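Side-chain contacts in fibrinogen-binding protein (Staphylococcus aureus subsp. aureus, PDB 3T49), which probably blocks the host complement C3 convertase, as a secreted virulence factor of the staphylococcal complement inhibitor (SCIN) family: residues R10-K15 against K62-I67; V18-A23 against Y29-I34. All coordinates share one frame; numbering follows the deposited sequence.

Contact 1: R10-K15 against K62-I67; sequences RTLLNK and KIYKEI
Tyr64 spans the gap between the helix that carries it and the end of helix 5-13, and its hydroxyl donates a hydrogen bond of 2.7 Å to the carbonyl oxygen, O, of Leu12. A tyrosine suits the place because the nearest backbones stay far apart: the CA atoms of Lys15 and Tyr64 are 9.1 Å from each other, a distance that the ring and its OH can bridge. The donor lies above the carbonyl plane, 45° out of it, while Lys15 N reaches Leu12 O from the opposite face at 3.1 Å, so two bonds grip this oxygen. The Leu12 side chain closes the tight part: with CG anti to the carbonyl carbon (chi1 -70°), its CD2 meets CE2 of the Tyr64 ring at 3.9 Å. Packing is looser at Lys15, whose CB stands 4.2 Å from Tyr64 CE2, oblique to the ring; the exposed lysine then carries its ammonium away from the helix of Tyr64, so a long chain with an apolar root and a charged end suits this outer position. Beyond the two segments Leu12 also rests on Lys57, Leu60 and Glu61 of helix 50-72, Leu13 turns to Leu45 of helix 28-47, and Tyr64 also touches Ser16 of helix 16-22.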
loop_
_atom_site.group_PDB
_atom_site.type_symbol
_atom_site.label_atom_id
_atom_site.label_comp_id
_atom_site.label_asym_id
_atom_site.label_seq_id
_atom_site.Cartn_x
_atom_site.Cartn_y
_atom_site.Cartn_z
ATOM N N ARG A 10 0.397 -4.741 -8.373
ATOM C CA ARG A 10 1.551 -4.013 -8.866
ATOM C C ARG A 10 1.223 -2.524 -9.117
ATOM O O ARG A 10 2.044 -1.658 -8.795
ATOM C CB ARG A 10 2.108 -4.713 -10.130
ATOM C CG ARG A 10 3.381 -4.066 -10.742
ATOM C CD ARG A 10 4.488 -3.707 -9.748
ATOM N NE ARG A 10 5.143 -4.876 -9.145
ATOM C CZ ARG A 10 6.161 -4.832 -8.290
ATOM N NH1 ARG A 10 6.647 -3.665 -7.884
ATOM N NH2 ARG A 10 6.683 -5.952 -7.808
ATOM N N THR A 11 0.056 -2.246 -9.683
ATOM C CA THR A 11 -0.361 -0.864 -9.917
ATOM C C THR A 11 -0.385 -0.106 -8.596
ATOM O O THR A 11 0.082 1.038 -8.518
ATOM C CB THR A 11 -1.704 -0.818 -10.615
ATOM O OG1 THR A 11 -1.534 -1.355 -11.947
ATOM C CG2 THR A 11 -2.244 0.605 -10.720
ATOM N N LEU A 12 -0.908 -0.724 -7.541
ATOM C CA LEU A 12 -0.904 -0.066 -6.223
ATOM C C LEU A 12 0.507 0.128 -5.717
ATOM O O LEU A 12 0.828 1.195 -5.164
ATOM C CB LEU A 12 -1.755 -0.837 -5.212
ATOM C CG LEU A 12 -3.244 -0.770 -5.467
ATOM C CD1 LEU A 12 -3.916 -1.910 -4.710
ATOM C CD2 LEU A 12 -3.866 0.537 -5.077
ATOM N N LEU A 13 1.362 -0.880 -5.879
ATOM C CA LEU A 13 2.759 -0.777 -5.442
ATOM C C LEU A 13 3.488 0.335 -6.157
ATOM O O LEU A 13 4.398 0.966 -5.595
ATOM C CB LEU A 13 3.509 -2.076 -5.676
ATOM C CG LEU A 13 3.330 -3.120 -4.618
ATOM C CD1 LEU A 13 4.045 -4.418 -5.087
ATOM C CD2 LEU A 13 3.926 -2.591 -3.283
ATOM N N ASN A 14 3.090 0.602 -7.395
ATOM C CA ASN A 14 3.801 1.625 -8.158
ATOM C C ASN A 14 3.588 3.020 -7.578
ATOM O O ASN A 14 4.351 3.916 -7.889
ATOM C CB ASN A 14 3.388 1.611 -9.636
ATOM C CG ASN A 14 3.941 0.406 -10.406
ATOM O OD1 ASN A 14 4.866 -0.253 -9.974
ATOM N ND2 ASN A 14 3.343 0.151 -11.567
ATOM N N LYS A 15 2.562 3.192 -6.746
ATOM C CA LYS A 15 2.317 4.466 -6.052
ATOM C C LYS A 15 2.851 4.495 -4.630
ATOM O O LYS A 15 2.763 5.524 -3.962
ATOM C CB LYS A 15 0.816 4.751 -5.991
ATOM C CG LYS A 15 0.094 4.553 -7.284
ATOM C CD LYS A 15 -1.384 4.920 -7.112
ATOM C CE LYS A 15 -2.292 4.122 -8.058
ATOM N NZ LYS A 15 -1.849 4.232 -9.457
ATOM N N LYS A 62 -6.723 0.986 1.454
ATOM C CA LYS A 62 -7.219 1.605 2.679
ATOM C C LYS A 62 -6.279 2.751 3.114
ATOM O O LYS A 62 -6.746 3.858 3.436
ATOM C CB LYS A 62 -7.338 0.572 3.801
ATOM C CG LYS A 62 -7.859 1.119 5.135
ATOM C CD LYS A 62 -7.954 -0.026 6.169
ATOM C CE LYS A 62 -8.531 0.436 7.501
ATOM N NZ LYS A 62 -7.499 1.124 8.323
ATOM N N ILE A 63 -4.968 2.497 3.175
ATOM C CA ILE A 63 -4.038 3.519 3.669
ATOM C C ILE A 63 -3.924 4.689 2.675
ATOM O O ILE A 63 -3.818 5.848 3.091
ATOM C CB ILE A 63 -2.651 2.911 4.060
ATOM C CG1 ILE A 63 -1.849 3.855 4.981
ATOM C CG2 ILE A 63 -1.823 2.541 2.816
ATOM C CD1 ILE A 63 -2.455 4.042 6.356
ATOM N N TYR A 64 -3.986 4.436 1.371
ATOM C CA TYR A 64 -3.952 5.518 0.401
ATOM C C TYR A 64 -5.183 6.400 0.561
ATOM O O TYR A 64 -5.086 7.620 0.470
ATOM C CB TYR A 64 -3.902 4.972 -1.033
ATOM C CG TYR A 64 -2.646 4.225 -1.418
ATOM C CD1 TYR A 64 -1.501 4.216 -0.627
ATOM C CD2 TYR A 64 -2.613 3.524 -2.609
ATOM C CE1 TYR A 64 -0.369 3.519 -1.021
ATOM C CE2 TYR A 64 -1.488 2.839 -3.012
ATOM C CZ TYR A 64 -0.370 2.827 -2.217
ATOM O OH TYR A 64 0.760 2.129 -2.614
ATOM N N LYS A 65 -6.364 5.812 0.751
ATOM C CA LYS A 65 -7.602 6.582 0.948
ATOM C C LYS A 65 -7.499 7.409 2.220
ATOM O O LYS A 65 -7.917 8.584 2.221
ATOM C CB LYS A 65 -8.805 5.641 0.997
ATOM C CG LYS A 65 -10.121 6.407 1.072
ATOM C CD LYS A 65 -11.311 5.451 0.904
ATOM C CE LYS A 65 -12.611 6.261 0.735
ATOM N NZ LYS A 65 -13.828 5.418 0.644
ATOM N N GLU A 66 -6.987 6.826 3.303
ATOM C CA GLU A 66 -6.821 7.559 4.565
ATOM C C GLU A 66 -5.910 8.771 4.383
ATOM O O GLU A 66 -6.215 9.875 4.874
ATOM C CB GLU A 66 -6.309 6.658 5.691
ATOM C CG GLU A 66 -7.394 5.744 6.192
ATOM C CD GLU A 66 -6.930 4.554 6.977
ATOM O OE1 GLU A 66 -5.757 4.182 6.892
ATOM O OE2 GLU A 66 -7.789 3.923 7.640
ATOM N N ILE A 67 -4.805 8.580 3.681
ATOM C CA ILE A 67 -3.854 9.655 3.462
ATOM C C ILE A 67 -4.478 10.725 2.588
ATOM O O ILE A 67 -4.388 11.926 2.917
ATOM C CB ILE A 67 -2.560 9.106 2.860
ATOM C CG1 ILE A 67 -1.806 8.286 3.916
ATOM C CG2 ILE A 67 -1.702 10.235 2.335
ATOM C CD1 ILE A 67 -0.684 7.447 3.323
#

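Contact 2: V18-A23 against Y29-I34. With SO4 (sulfate ion), chain F; SO4 (sulfate ion), chain G.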
loop_
_atom_site.group_PDB
_atom_site.type_symbol
_atom_site.label_atom_id
_atom_site.label_comp_id
_atom_site.label_asym_id
_atom_site.label_seq_id
_atom_site.Cartn_x
_atom_site.Cartn_y
_atom_site.Cartn_z
ATOM N N VAL A 18 5.602 7.213 -3.584
ATOM C CA VAL A 18 4.989 8.522 -3.641
ATOM C C VAL A 18 4.148 8.738 -2.370
ATOM O O VAL A 18 4.235 9.780 -1.707
ATOM C CB VAL A 18 4.132 8.666 -4.932
ATOM C CG1 VAL A 18 3.106 9.750 -4.812
ATOM C CG2 VAL A 18 5.044 8.949 -6.134
ATOM N N TYR A 19 3.303 7.771 -2.020
ATOM C CA TYR A 19 2.491 7.917 -0.836
ATOM C C TYR A 19 3.354 7.958 0.420
ATOM O O TYR A 19 3.039 8.715 1.329
ATOM C CB TYR A 19 1.409 6.810 -0.748
ATOM C CG TYR A 19 0.123 7.198 -1.436
ATOM C CD1 TYR A 19 -0.044 7.032 -2.800
ATOM C CD2 TYR A 19 -0.898 7.803 -0.728
ATOM C CE1 TYR A 19 -1.209 7.434 -3.446
ATOM C CE2 TYR A 19 -2.048 8.209 -1.361
ATOM C CZ TYR A 19 -2.192 8.021 -2.705
ATOM O OH TYR A 19 -3.350 8.419 -3.358
ATOM N N ALA A 20 4.443 7.200 0.462
ATOM C CA ALA A 20 5.332 7.239 1.632
ATOM C C ALA A 20 5.962 8.605 1.796
ATOM O O ALA A 20 6.107 9.089 2.926
ATOM C CB ALA A 20 6.411 6.146 1.537
ATOM N N LEU A 21 6.326 9.253 0.695
ATOM C CA LEU A 21 6.852 10.627 0.767
ATOM C C LEU A 21 5.799 11.592 1.304
ATOM O O LEU A 21 6.074 12.410 2.215
ATOM C CB LEU A 21 7.358 11.110 -0.602
ATOM C CG LEU A 21 8.656 10.452 -1.050
ATOM C CD1 LEU A 21 8.929 10.694 -2.503
ATOM C CD2 LEU A 21 9.842 10.959 -0.209
ATOM N N ALA A 22 4.585 11.545 0.759
ATOM C CA ALA A 22 3.506 12.388 1.222
ATOM C C ALA A 22 3.217 12.164 2.707
ATOM O O ALA A 22 2.920 13.098 3.441
ATOM C CB ALA A 22 2.231 12.107 0.395
ATOM N N ALA A 23 3.333 10.916 3.128
ATOM C CA ALA A 23 3.076 10.522 4.504
ATOM C C ALA A 23 4.089 11.117 5.459
ATOM O O ALA A 23 3.840 11.111 6.658
ATOM C CB ALA A 23 3.042 9.023 4.625
ATOM N N TYR A 29 2.644 6.530 11.776
ATOM C CA TYR A 29 1.784 5.406 11.447
ATOM C C TYR A 29 1.645 5.226 9.940
ATOM O O TYR A 29 1.651 4.094 9.455
ATOM C CB TYR A 29 0.387 5.592 12.090
ATOM C CG TYR A 29 -0.626 4.612 11.573
ATOM C CD1 TYR A 29 -0.728 3.338 12.108
ATOM C CD2 TYR A 29 -1.489 4.963 10.531
ATOM C CE1 TYR A 29 -1.633 2.433 11.617
ATOM C CE2 TYR A 29 -2.381 4.065 10.024
ATOM C CZ TYR A 29 -2.470 2.797 10.579
ATOM O OH TYR A 29 -3.368 1.878 10.075
ATOM N N TYR A 30 1.451 6.326 9.206
ATOM C CA TYR A 30 1.081 6.198 7.816
ATOM C C TYR A 30 2.206 5.572 6.995
ATOM O O TYR A 30 1.995 4.585 6.287
ATOM C CB TYR A 30 0.573 7.556 7.258
ATOM C CG TYR A 30 -0.680 7.941 7.988
ATOM C CD1 TYR A 30 -1.903 7.368 7.635
ATOM C CD2 TYR A 30 -0.628 8.788 9.077
ATOM C CE1 TYR A 30 -3.039 7.666 8.354
ATOM C CE2 TYR A 30 -1.786 9.097 9.811
ATOM C CZ TYR A 30 -2.956 8.515 9.423
ATOM O OH TYR A 30 -4.100 8.782 10.149
ATOM N N LYS A 31 3.402 6.110 7.118
ATOM C CA LYS A 31 4.530 5.532 6.393
ATOM C C LYS A 31 4.823 4.099 6.821
ATOM O O LYS A 31 5.111 3.244 5.983
ATOM C CB LYS A 31 5.759 6.408 6.552
ATOM C CG LYS A 31 6.884 5.963 5.610
ATOM C CD LYS A 31 8.063 6.909 5.639
ATOM C CE LYS A 31 9.276 6.230 5.012
ATOM N NZ LYS A 31 9.923 5.263 5.989
ATOM N N ARG A 32 4.759 3.802 8.108
ATOM C CA ARG A 32 5.079 2.436 8.504
ATOM C C ARG A 32 4.030 1.438 8.039
ATOM O O ARG A 32 4.380 0.299 7.740
ATOM C CB ARG A 32 5.441 2.297 9.993
ATOM C CG ARG A 32 4.301 2.398 10.953
ATOM C CD ARG A 32 4.674 1.847 12.372
ATOM N NE ARG A 32 3.599 2.212 13.295
ATOM C CZ ARG A 32 3.546 3.348 13.979
ATOM N NH1 ARG A 32 4.497 4.250 13.910
ATOM N NH2 ARG A 32 2.491 3.574 14.744
ATOM N N THR A 33 2.775 1.869 7.880
ATOM C CA THR A 33 1.751 1.003 7.321
ATOM C C THR A 33 2.004 0.754 5.820
ATOM O O THR A 33 1.879 -0.376 5.326
ATOM C CB THR A 33 0.344 1.571 7.606
ATOM O OG1 THR A 33 0.185 1.693 9.024
ATOM C CG2 THR A 33 -0.720 0.641 7.061
ATOM N N ILE A 34 2.401 1.801 5.117
ATOM C CA ILE A 34 2.789 1.617 3.733
ATOM C C ILE A 34 3.973 0.640 3.609
ATOM O O ILE A 34 3.944 -0.289 2.810
ATOM C CB ILE A 34 3.119 2.940 3.074
ATOM C CG1 ILE A 34 1.869 3.823 2.971
ATOM C CG2 ILE A 34 3.705 2.681 1.687
ATOM C CD1 ILE A 34 2.178 5.269 2.687
HETATM S S SO4 F . 0.730 0.090 14.371
HETATM O O1 SO4 F . 1.713 0.118 13.290
HETATM O O2 SO4 F . 1.147 -0.894 15.363
HETATM O O3 SO4 F . 0.632 1.409 14.980
HETATM O O4 SO4 F . -0.570 -0.290 13.828
HETATM S S SO4 G . 11.656 8.176 7.561
HETATM O O1 SO4 G . 11.892 7.544 6.267
HETATM O O2 SO4 G . 12.926 8.320 8.267
HETATM O O3 SO4 G . 11.057 9.496 7.391
HETATM O O4 SO4 G . 10.760 7.334 8.341
HETATM O O HOH W 1 4.046 8.838 8.182
#
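Ile34 packs on Tyr19, Ala20 and Ala23 of segment 18-23 and forms much of the apolar contact, to which Tyr30 and the aliphatic part of Lys31 add. The Ile34 CG1 branch, anti to the carbonyl carbon (chi1 -66°), lays its CD1 methyl 3.7 Å from the backbone Ala20 N and also against Tyr19 CB, at 3.8 Å. Alanine suits the facing positions because its lone methyl admits the neighbouring helix: Ala23 CB sits 3.9 Å from Tyr30 CB, and Ala20 CB touches the aliphatic CG of Lys31. No direct hydrogen bond crosses the contact, but one water does the joining, donating to Ala23 O at 2.7 Å and accepting from Lys31 N. Within helix 28-47, Thr33 OG1 donates to Tyr29 O, which also takes Thr33 N from the opposite face of its plane.

Charged groups point outward to two sulfates, probably from the crystallisation liquor. Lys31 bends at chi4 and brings NZ to O4 of the chain G ion at 3.2 Å. The chain F ion lies at the edge of the Arg32 guanidinium, near its plane, and takes two nearly straight bonds, NE to O1 at 2.8 Å and NH2 to O3 at 2.9 Å, while Tyr29 CA covers one guanidinium face. With segment axes 8.9 Å apart and at 162°, this is an antiparallel helical hairpin closed by a short connection, within the helical-bundle fold of the SCIN family.

The two contacts, whose centres lie 9 Å apart, share one core, with helix 50-72 of contact 1 packed against both helices of contact 2. Tyr64 CD1 comes within 3.5 Å of Tyr19 CG in the stacked ring pair, and Tyr19 OH is hydrogen-bonded to Asp68 OD1 on the same long helix. Isoleucines of helix 50-72 add to the seam: Ile67 CD1 meets Ile34 CD1 at 3.7 Å, and Ile63 CD1 lies 3.6 Å from Tyr30 CD1. In sequence, contact 2 is nested inside the loop that contact 1 closes. Bound glycerol, probably from the crystallisation liquor, lies about 5 Å from the side chain of Tyr64 and likewise from that of Tyr19, whereas the sulfates belong to contact 2.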